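Long-range contacts in PKS (Streptomyces albus, PDB 4OQJ), which probably catalyses carbon-carbon bond formation by decarboxylative condensation of acyl units as a ketosynthase of the oxazolomycin polyketide assembly line: residues Val394-Phe399 against Phe413-Glu418; Leu386-Arg391 against Lys420-Gly425; Ala431-Phe436 against Val445-Pro450; Gly235-Pro240 against Gln252-Gly257. All coordinates share one frame; numbering follows the deposited sequence.

Overall arrangement
Contacts 1, 2 and 3 form a group within the ketosynthase. Contacts 2 and 3 have centres about 14 Å apart and touch directly: Leu388 packs on Val447, and Arg391 forms a salt bridge with Glu449. Contact 1, about 15 Å from contact 2 between centres, falls within the chain stretch that contact 2 brings together, and packs lightly on it through Val394 and Met387. Contacts 1 and 3 both reach the large mixed sheet. Contact 4 lies farther off, about 20 to 31 Å from the others between centres, though its nearest atoms are about 8 Å from contacts 1 and 3. Its backbone bonds to His371, probably an active-site histidine, in the NVGH motif, as in related ketosynthases.

Contact 1: Val394-Phe399 against Phe413-Glu418; sequences VPSLCF and FYVGTE
Val415 lies over one face of the Phe399 ring, a CH-pi contact at the border of the large mixed sheet of this thiolase-fold ketosynthase, where the edge strand 413-415 meets the loop leading up to it. CB of Val415 stands 3.8 Å from the centroid of the Phe399 ring and only 5° off the ring normal. The beta-branched side chain sets its CB and both methyls against the ring, CG1 at Phe399 CG and CG2 at CE1, so valine makes contact along much of the flat face. Phe399 has its CG anti to the backbone N (chi1 -175°), which lays the ring face against Val415. The Thr417 side chain crosses Phe399 at about a right angle, its methyl CG2, neither over the face nor at the edge, 3.9 Å from Phe399 CD2. CB of Ser396 touches Val415 CG1, while its hydroxyl bonds to the backbone N of Ser364 outside the contact. Pro395, which has no N-H to offer, packs by its ring: CB comes to 3.6 Å from Thr417 O. One backbone bond joins the two segments, from Ser396 N to Gly416 O at 2.9 Å, nearly straight at 167° and in the carbonyl plane.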
# COMPACT_ATOMS: atom_id res chain seq x y z
N VAL A 394 -24.83 -4.91 -19.78
CA VAL A 394 -25.93 -4.24 -19.08
C VAL A 394 -25.91 -2.73 -19.35
O VAL A 394 -24.89 -2.18 -19.77
CB VAL A 394 -25.88 -4.48 -17.55
CG1 VAL A 394 -25.89 -5.98 -17.22
CG2 VAL A 394 -24.65 -3.79 -16.94
N PRO A 395 -27.05 -2.05 -19.10
CA PRO A 395 -27.15 -0.63 -19.42
C PRO A 395 -26.31 0.27 -18.53
O PRO A 395 -26.08 -0.03 -17.35
CB PRO A 395 -28.64 -0.32 -19.18
CG PRO A 395 -29.33 -1.62 -19.23
CD PRO A 395 -28.34 -2.61 -18.69
N SER A 396 -25.84 1.36 -19.12
CA SER A 396 -25.39 2.53 -18.40
C SER A 396 -26.60 3.47 -18.38
O SER A 396 -27.21 3.71 -19.41
CB SER A 396 -24.18 3.17 -19.10
OG SER A 396 -23.54 4.12 -18.26
N LEU A 397 -26.98 3.97 -17.20
CA LEU A 397 -28.28 4.62 -17.05
C LEU A 397 -28.25 6.13 -17.28
O LEU A 397 -27.18 6.74 -17.32
CB LEU A 397 -28.83 4.32 -15.64
CG LEU A 397 -28.96 2.83 -15.31
CD1 LEU A 397 -29.61 2.61 -13.95
CD2 LEU A 397 -29.71 2.05 -16.38
N CYS A 398 -29.44 6.71 -17.44
CA CYS A 398 -29.61 8.15 -17.61
C CYS A 398 -28.88 8.68 -18.85
O CYS A 398 -28.46 9.84 -18.88
CB CYS A 398 -29.14 8.90 -16.36
SG CYS A 398 -29.99 8.41 -14.83
N PHE A 399 -28.74 7.82 -19.86
CA PHE A 399 -28.14 8.22 -21.13
C PHE A 399 -29.19 8.36 -22.22
O PHE A 399 -29.77 7.36 -22.65
CB PHE A 399 -27.08 7.22 -21.59
CG PHE A 399 -26.37 7.65 -22.84
CD1 PHE A 399 -25.37 8.61 -22.78
CD2 PHE A 399 -26.71 7.13 -24.07
CE1 PHE A 399 -24.72 9.02 -23.92
CE2 PHE A 399 -26.07 7.54 -25.21
CZ PHE A 399 -25.08 8.48 -25.14
N PHE A 413 -15.66 3.84 -29.02
CA PHE A 413 -16.60 3.76 -27.91
C PHE A 413 -18.02 4.21 -28.25
O PHE A 413 -18.24 5.06 -29.09
CB PHE A 413 -16.06 4.57 -26.73
CG PHE A 413 -14.73 4.09 -26.29
CD1 PHE A 413 -14.61 2.85 -25.68
CD2 PHE A 413 -13.59 4.82 -26.55
CE1 PHE A 413 -13.39 2.36 -25.30
CE2 PHE A 413 -12.35 4.34 -26.17
CZ PHE A 413 -12.25 3.11 -25.54
N TYR A 414 -18.96 3.59 -27.55
CA TYR A 414 -20.35 3.96 -27.58
C TYR A 414 -20.93 3.57 -26.22
O TYR A 414 -20.45 2.61 -25.59
CB TYR A 414 -21.10 3.26 -28.73
CG TYR A 414 -21.44 1.82 -28.42
CD1 TYR A 414 -20.51 0.80 -28.61
CD2 TYR A 414 -22.69 1.48 -27.91
CE1 TYR A 414 -20.82 -0.52 -28.30
CE2 TYR A 414 -23.01 0.17 -27.61
CZ TYR A 414 -22.08 -0.83 -27.80
OH TYR A 414 -22.42 -2.12 -27.49
N VAL A 415 -21.94 4.29 -25.76
CA VAL A 415 -22.55 4.00 -24.47
C VAL A 415 -23.64 2.94 -24.63
O VAL A 415 -24.66 3.18 -25.25
CB VAL A 415 -23.14 5.27 -23.84
CG1 VAL A 415 -23.77 4.96 -22.49
CG2 VAL A 415 -22.05 6.34 -23.70
N GLY A 416 -23.40 1.75 -24.08
CA GLY A 416 -24.39 0.68 -24.14
C GLY A 416 -25.54 0.94 -23.19
O GLY A 416 -25.31 1.26 -22.01
N THR A 417 -26.77 0.81 -23.68
CA THR A 417 -27.95 1.07 -22.86
C THR A 417 -28.91 -0.13 -22.83
O THR A 417 -30.08 0.04 -22.50
CB THR A 417 -28.72 2.29 -23.38
OG1 THR A 417 -29.08 2.09 -24.75
CG2 THR A 417 -27.88 3.55 -23.27
N GLU A 418 -28.41 -1.32 -23.13
CA GLU A 418 -29.27 -2.51 -23.21
C GLU A 418 -28.70 -3.67 -22.43
O GLU A 418 -27.48 -3.87 -22.38
CB GLU A 418 -29.47 -2.98 -24.66
CG GLU A 418 -29.42 -1.92 -25.73
CD GLU A 418 -29.25 -2.53 -27.12
OE1 GLU A 418 -30.15 -3.29 -27.55
OE2 GLU A 418 -28.22 -2.27 -27.78

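Contact 2: Leu386-Arg391 against Lys420-Gly425; sequences LMLRHR and KEWPAG
Trp422 packs on Met387 and Leu388 at the end of helix 376-390 with CB and the six-membered part of its indole. Its CB lies 3.5 Å from Arg391 O, and CG is anti to the backbone N (chi1 -171°), which carries the indole forward beside the last helical turn. There Met387 O lies at the ring edge, near its plane, 3.8 Å from CE3. The next atom, CZ3, touches CB of the selenomethionine Met387 at 3.8 Å, and the CE methyl at the bent end of that chain also comes near. Leu388 CD2, approaching obliquely, meets CZ3, CH2 and CZ2, nearest CH2 at 3.4 Å. On the five-membered ring NE1 turns elsewhere and bonds to Ser324. The backbone adds one polar link: Trp422 N donates to Arg391 O at 2.9 Å and 172°, from well above the carbonyl plane. Arg391, with positive phi (46°), is the C-prime residue of the Schellman motif that ends the helix; its guanidinium group leads off to a salt bridge with Glu449. The chemistry is thus divided: indole carbons pack on Met387 and Leu388, NE1 is satisfied by Ser324, and the backbone bond fixes the chain at the residue after the helix.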
# COMPACT_ATOMS: atom_id res chain seq x y z
N LEU A 386 -19.19 -9.55 -12.99
CA LEU A 386 -20.49 -10.22 -13.15
C LEU A 386 -20.93 -10.25 -14.62
O LEU A 386 -21.46 -11.26 -15.09
CB LEU A 386 -21.55 -9.53 -12.30
CG LEU A 386 -21.32 -9.69 -10.78
CD1 LEU A 386 -22.21 -8.75 -9.98
CD2 LEU A 386 -21.57 -11.13 -10.35
N MSE A 387 -20.71 -9.15 -15.34
CA MSE A 387 -21.04 -9.08 -16.76
C MSE A 387 -20.31 -10.18 -17.52
O MSE A 387 -20.89 -10.82 -18.39
CB MSE A 387 -20.65 -7.72 -17.36
CG MSE A 387 -21.48 -6.56 -16.91
SE MSE A 387 -20.64 -4.87 -17.48
CE MSE A 387 -20.73 -5.11 -19.40
N LEU A 388 -19.02 -10.34 -17.21
CA LEU A 388 -18.16 -11.30 -17.89
C LEU A 388 -18.56 -12.73 -17.57
O LEU A 388 -18.58 -13.59 -18.45
CB LEU A 388 -16.69 -11.08 -17.50
CG LEU A 388 -15.95 -9.91 -18.15
CD1 LEU A 388 -14.65 -9.62 -17.39
CD2 LEU A 388 -15.66 -10.22 -19.60
N ARG A 389 -18.85 -12.99 -16.30
CA ARG A 389 -19.26 -14.32 -15.88
C ARG A 389 -20.59 -14.68 -16.52
O ARG A 389 -20.81 -15.83 -16.89
CB ARG A 389 -19.35 -14.44 -14.35
CG ARG A 389 -19.32 -15.89 -13.89
CD ARG A 389 -19.56 -16.12 -12.39
NE ARG A 389 -19.36 -17.55 -12.09
CZ ARG A 389 -19.93 -18.22 -11.09
NH1 ARG A 389 -20.77 -17.61 -10.26
NH2 ARG A 389 -19.67 -19.52 -10.94
N HIS A 390 -21.49 -13.71 -16.64
CA HIS A 390 -22.80 -13.93 -17.25
C HIS A 390 -22.79 -13.78 -18.78
O HIS A 390 -23.81 -14.03 -19.42
CB HIS A 390 -23.83 -12.95 -16.67
CG HIS A 390 -24.33 -13.32 -15.30
ND1 HIS A 390 -23.86 -12.73 -14.15
CD2 HIS A 390 -25.26 -14.22 -14.91
CE1 HIS A 390 -24.47 -13.26 -13.11
NE2 HIS A 390 -25.33 -14.16 -13.54
N ARG A 391 -21.67 -13.37 -19.36
CA ARG A 391 -21.58 -13.06 -20.80
C ARG A 391 -22.76 -12.20 -21.24
O ARG A 391 -23.45 -12.47 -22.24
CB ARG A 391 -21.48 -14.35 -21.63
CG ARG A 391 -20.07 -14.96 -21.61
CD ARG A 391 -20.04 -16.42 -21.16
NE ARG A 391 -20.30 -17.35 -22.26
CZ ARG A 391 -19.37 -18.02 -22.95
NH1 ARG A 391 -18.07 -17.87 -22.67
NH2 ARG A 391 -19.73 -18.84 -23.92
N LYS A 420 -28.14 -7.35 -22.83
CA LYS A 420 -28.13 -8.28 -23.95
C LYS A 420 -26.90 -9.14 -23.92
O LYS A 420 -25.94 -8.85 -23.19
CB LYS A 420 -28.21 -7.53 -25.28
CG LYS A 420 -27.02 -6.62 -25.54
CD LYS A 420 -26.99 -6.21 -27.00
CE LYS A 420 -25.73 -5.45 -27.33
NZ LYS A 420 -25.76 -4.92 -28.71
N GLU A 421 -26.91 -10.20 -24.73
CA GLU A 421 -25.77 -11.09 -24.80
C GLU A 421 -24.54 -10.29 -25.19
O GLU A 421 -24.60 -9.39 -26.03
CB GLU A 421 -25.99 -12.23 -25.80
CG GLU A 421 -24.90 -13.31 -25.71
CD GLU A 421 -24.92 -14.30 -26.86
OE1 GLU A 421 -25.95 -14.38 -27.57
OE2 GLU A 421 -23.90 -14.99 -27.06
N TRP A 422 -23.44 -10.63 -24.54
CA TRP A 422 -22.14 -10.05 -24.85
C TRP A 422 -21.61 -10.85 -26.03
O TRP A 422 -21.31 -12.04 -25.88
CB TRP A 422 -21.24 -10.15 -23.61
CG TRP A 422 -19.95 -9.40 -23.70
CD1 TRP A 422 -19.24 -9.09 -24.83
CD2 TRP A 422 -19.21 -8.86 -22.61
NE1 TRP A 422 -18.10 -8.40 -24.50
CE2 TRP A 422 -18.06 -8.24 -23.14
CE3 TRP A 422 -19.40 -8.85 -21.22
CZ2 TRP A 422 -17.11 -7.62 -22.33
CZ3 TRP A 422 -18.46 -8.24 -20.42
CH2 TRP A 422 -17.33 -7.62 -20.98
N PRO A 423 -21.52 -10.23 -27.22
CA PRO A 423 -21.16 -11.03 -28.39
C PRO A 423 -19.78 -11.67 -28.26
O PRO A 423 -18.86 -11.07 -27.70
CB PRO A 423 -21.19 -10.01 -29.55
CG PRO A 423 -22.00 -8.87 -29.05
CD PRO A 423 -21.72 -8.81 -27.58
N ALA A 424 -19.65 -12.90 -28.75
CA ALA A 424 -18.36 -13.55 -28.82
C ALA A 424 -17.45 -12.82 -29.82
O ALA A 424 -17.93 -12.16 -30.73
CB ALA A 424 -18.53 -15.01 -29.23
N GLY A 425 -16.14 -12.94 -29.62
CA GLY A 425 -15.16 -12.31 -30.50
C GLY A 425 -14.05 -13.28 -30.85
O GLY A 425 -14.11 -14.46 -30.51

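Contact 3: Ala431-Phe436 against Val445-Pro450; sequences AGVSSF and VIVEEP
The bond from Ala431 N to Val447 O, at 2.8 Å and nearly along the C=O axis, is the shortest of four backbone bonds joining these strands. Val447 N returns a bond to Ala431 O at 2.9 Å. Two residues further along, Val433 and Val445 form the second hydrogen-bonded pair, with Val433 N to Val445 O and Val445 N to Val433 O both at 2.9 Å. Between them Gly432 and Ile446 make the non-hydrogen-bonded pair, where CA atoms supply weaker contacts: Gly432 CA lies 3.4 Å from Val445 O. Without a side chain, Gly432 leaves its flank to Ile446, whose chain folds back (chi2 -59°) and brings CD1 to 4.3 Å from Gly432 CA. Ala431, Val433, Val445 and Val447 share the other face. Diagonally across it, CG2 of Val433 meets CG2 of Val447 at 4.2 Å. Beta-branched valines suit an extended backbone, and helix 376-390 packs on their short side chains through Leu381, Thr384 and Leu388, while helix 302-316 packs on Ile446. An antiparallel hairpin, its strand segments 431-436 and 445-448 running at 148° to each other and set between helices within a mixed sheet, is typical of the layered alpha-beta thiolase fold of ketosynthases.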
# COMPACT_ATOMS: atom_id res chain seq x y z
N ALA A 431 -12.40 -6.79 -20.80
CA ALA A 431 -12.85 -5.48 -20.38
C ALA A 431 -11.74 -4.70 -19.71
O ALA A 431 -10.77 -5.27 -19.19
CB ALA A 431 -14.04 -5.61 -19.43
N GLY A 432 -11.91 -3.38 -19.71
CA GLY A 432 -11.10 -2.51 -18.87
C GLY A 432 -11.94 -1.87 -17.77
O GLY A 432 -13.13 -1.60 -17.95
N VAL A 433 -11.30 -1.63 -16.64
CA VAL A 433 -11.94 -0.96 -15.52
C VAL A 433 -11.04 0.17 -15.03
O VAL A 433 -9.90 -0.07 -14.62
CB VAL A 433 -12.19 -1.92 -14.36
CG1 VAL A 433 -12.99 -1.23 -13.26
CG2 VAL A 433 -12.89 -3.17 -14.85
N SER A 434 -11.56 1.40 -15.06
CA SER A 434 -10.80 2.58 -14.64
C SER A 434 -11.26 3.14 -13.31
O SER A 434 -12.44 3.10 -12.97
CB SER A 434 -10.93 3.68 -15.69
OG SER A 434 -10.31 3.29 -16.89
N SER A 435 -10.32 3.71 -12.57
CA SER A 435 -10.64 4.48 -11.38
C SER A 435 -9.59 5.57 -11.17
O SER A 435 -8.41 5.26 -11.05
CB SER A 435 -10.74 3.56 -10.17
OG SER A 435 -11.29 4.23 -9.07
N PHE A 436 -10.02 6.83 -11.13
CA PHE A 436 -9.12 7.98 -11.01
C PHE A 436 -9.41 8.79 -9.75
O PHE A 436 -10.52 9.27 -9.55
CB PHE A 436 -9.24 8.89 -12.23
CG PHE A 436 -9.19 8.15 -13.52
CD1 PHE A 436 -8.20 7.21 -13.76
CD2 PHE A 436 -10.14 8.37 -14.50
CE1 PHE A 436 -8.15 6.53 -14.97
CE2 PHE A 436 -10.10 7.68 -15.71
CZ PHE A 436 -9.11 6.77 -15.94
N VAL A 445 -7.48 -1.69 -14.72
CA VAL A 445 -7.39 -3.13 -14.57
C VAL A 445 -8.00 -3.81 -15.81
O VAL A 445 -9.08 -3.42 -16.29
CB VAL A 445 -8.11 -3.58 -13.30
CG1 VAL A 445 -8.19 -5.11 -13.18
CG2 VAL A 445 -7.43 -2.98 -12.09
N ILE A 446 -7.30 -4.82 -16.33
CA ILE A 446 -7.78 -5.57 -17.48
C ILE A 446 -8.32 -6.89 -16.98
O ILE A 446 -7.62 -7.63 -16.28
CB ILE A 446 -6.68 -5.85 -18.52
CG1 ILE A 446 -6.03 -4.54 -19.00
CG2 ILE A 446 -7.24 -6.67 -19.69
CD1 ILE A 446 -6.97 -3.55 -19.64
N VAL A 447 -9.57 -7.16 -17.32
CA VAL A 447 -10.28 -8.35 -16.84
C VAL A 447 -10.78 -9.16 -18.03
O VAL A 447 -11.29 -8.59 -19.00
CB VAL A 447 -11.49 -7.98 -15.94
CG1 VAL A 447 -12.02 -9.22 -15.26
CG2 VAL A 447 -11.10 -6.96 -14.88
N GLU A 448 -10.63 -10.48 -17.95
CA GLU A 448 -11.10 -11.41 -18.98
C GLU A 448 -12.12 -12.40 -18.41
O GLU A 448 -12.13 -12.73 -17.21
CB GLU A 448 -9.90 -12.14 -19.59
CG GLU A 448 -10.22 -13.02 -20.78
CD GLU A 448 -8.96 -13.57 -21.45
OE1 GLU A 448 -8.28 -12.81 -22.17
OE2 GLU A 448 -8.64 -14.75 -21.22
N GLU A 449 -13.00 -12.89 -19.28
CA GLU A 449 -13.98 -13.86 -18.85
C GLU A 449 -13.24 -15.12 -18.40
O GLU A 449 -12.12 -15.38 -18.85
CB GLU A 449 -14.97 -14.16 -19.96
CG GLU A 449 -14.36 -14.84 -21.18
CD GLU A 449 -15.42 -15.24 -22.19
OE1 GLU A 449 -16.36 -15.96 -21.78
OE2 GLU A 449 -15.34 -14.83 -23.37
N PRO A 450 -13.84 -15.89 -17.49
CA PRO A 450 -13.13 -17.06 -17.00
C PRO A 450 -13.05 -18.16 -18.05
O PRO A 450 -13.87 -18.19 -18.98
CB PRO A 450 -13.96 -17.49 -15.79
CG PRO A 450 -15.34 -17.06 -16.13
CD PRO A 450 -15.20 -15.78 -16.93

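Contact 4: Gly235-Pro240 against Gln252-Gly257; sequences GMIFSP and QGTVIG
Phe238 holds its CG beside the backbone N (chi1 -57°), and chi2 of -51° turns the ring so that its edge meets Thr254 O and CE1 comes to 4.0 Å from Ile256 CD1. In Thr254 the hydroxyl is instead anti to the backbone N (chi1 -170°), which leaves the CG2 methyl for Ile237; the two side chains lie side by side, with CG2 of Thr254 3.9 Å from CD1 of Ile237. A single backbone bridge joins the two arms of the loop between strands 230-231 and 259-267. Thr254 N donates to Ile237 O at 2.8 Å, and Ser239 N donates to Thr254 O at the same length. Thr254 O also receives a CA-H contact from Phe238 CA, 3.1 Å away. Gly253, having no side chain and a positive phi, lets its CA pass 3.1 Å from Ile237 O. Pro240 packs by CD on Gln252 CB at 3.7 Å. The hydroxyl of Ser239 bonds to His243 O, beyond the contact. Val255 and Gly257 bond through their backbones to His371. Because Thr254 uses both its N-H and its O across the contact, the arms are joined mainly by main-chain polar atoms, flanked by the two apolar pairs, a linkage that does not depend on regular strand geometry.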
# COMPACT_ATOMS: atom_id res chain seq x y z
N GLY A 235 -19.47 24.56 -7.70
CA GLY A 235 -18.05 24.29 -7.74
C GLY A 235 -17.66 22.89 -7.30
O GLY A 235 -16.49 22.63 -7.00
N MSE A 236 -18.63 21.97 -7.28
CA MSE A 236 -18.38 20.62 -6.79
C MSE A 236 -19.03 19.53 -7.67
O MSE A 236 -19.85 19.81 -8.54
CB MSE A 236 -18.84 20.50 -5.34
CG MSE A 236 -18.09 21.43 -4.38
SE MSE A 236 -17.26 20.50 -2.89
CE MSE A 236 -18.87 20.28 -1.79
N ILE A 237 -18.64 18.28 -7.41
CA ILE A 237 -18.89 17.18 -8.33
C ILE A 237 -20.34 16.67 -8.28
O ILE A 237 -20.72 15.80 -9.06
CB ILE A 237 -17.92 16.01 -8.01
CG1 ILE A 237 -17.93 14.94 -9.12
CG2 ILE A 237 -18.26 15.40 -6.64
CD1 ILE A 237 -17.06 13.73 -8.83
N PHE A 238 -21.15 17.22 -7.38
CA PHE A 238 -22.44 16.60 -7.05
C PHE A 238 -23.58 17.19 -7.86
O PHE A 238 -23.67 18.41 -8.04
CB PHE A 238 -22.72 16.76 -5.55
CG PHE A 238 -21.65 16.18 -4.67
CD1 PHE A 238 -21.21 14.88 -4.86
CD2 PHE A 238 -21.07 16.94 -3.67
CE1 PHE A 238 -20.22 14.35 -4.06
CE2 PHE A 238 -20.08 16.42 -2.87
CZ PHE A 238 -19.65 15.12 -3.06
N SER A 239 -24.47 16.32 -8.32
CA SER A 239 -25.51 16.74 -9.23
C SER A 239 -26.65 17.45 -8.51
O SER A 239 -26.82 17.26 -7.30
CB SER A 239 -26.06 15.55 -10.01
OG SER A 239 -26.98 14.83 -9.24
N PRO A 240 -27.42 18.27 -9.25
CA PRO A 240 -28.53 19.04 -8.69
C PRO A 240 -29.79 18.23 -8.42
O PRO A 240 -30.68 18.76 -7.75
CB PRO A 240 -28.81 20.09 -9.77
CG PRO A 240 -27.69 20.01 -10.74
CD PRO A 240 -27.20 18.62 -10.67
N GLN A 252 -24.41 16.53 -15.14
CA GLN A 252 -24.17 17.59 -14.16
C GLN A 252 -23.61 17.06 -12.85
O GLN A 252 -23.82 17.66 -11.79
CB GLN A 252 -25.46 18.36 -13.89
CG GLN A 252 -25.86 19.35 -14.95
CD GLN A 252 -27.08 20.15 -14.54
OE1 GLN A 252 -28.19 19.61 -14.41
NE2 GLN A 252 -26.89 21.44 -14.30
N GLY A 253 -22.89 15.94 -12.90
CA GLY A 253 -22.26 15.41 -11.71
C GLY A 253 -22.92 14.16 -11.16
O GLY A 253 -23.75 13.52 -11.81
N THR A 254 -22.54 13.81 -9.93
CA THR A 254 -22.86 12.49 -9.40
C THR A 254 -23.43 12.66 -8.00
O THR A 254 -23.71 13.77 -7.57
CB THR A 254 -21.59 11.58 -9.41
OG1 THR A 254 -21.93 10.23 -9.10
CG2 THR A 254 -20.55 12.08 -8.42
N VAL A 255 -23.63 11.55 -7.31
CA VAL A 255 -24.10 11.53 -5.93
C VAL A 255 -23.15 10.65 -5.15
O VAL A 255 -22.81 9.56 -5.60
CB VAL A 255 -25.52 10.96 -5.77
CG1 VAL A 255 -26.02 11.15 -4.34
CG2 VAL A 255 -26.43 11.62 -6.71
N ILE A 256 -22.71 11.09 -4.01
CA ILE A 256 -21.87 10.29 -3.18
C ILE A 256 -22.64 9.10 -2.68
O ILE A 256 -23.77 9.24 -2.35
CB ILE A 256 -21.25 11.10 -2.05
CG1 ILE A 256 -19.88 10.54 -1.75
CG2 ILE A 256 -22.17 11.21 -0.85
CD1 ILE A 256 -19.00 10.75 -2.94
N GLY A 257 -22.06 7.95 -2.69
CA GLY A 257 -22.74 6.77 -2.20
C GLY A 257 -22.01 6.07 -1.09
O GLY A 257 -20.86 6.41 -0.74
O HOH W 1 -23.50 20.28 -10.82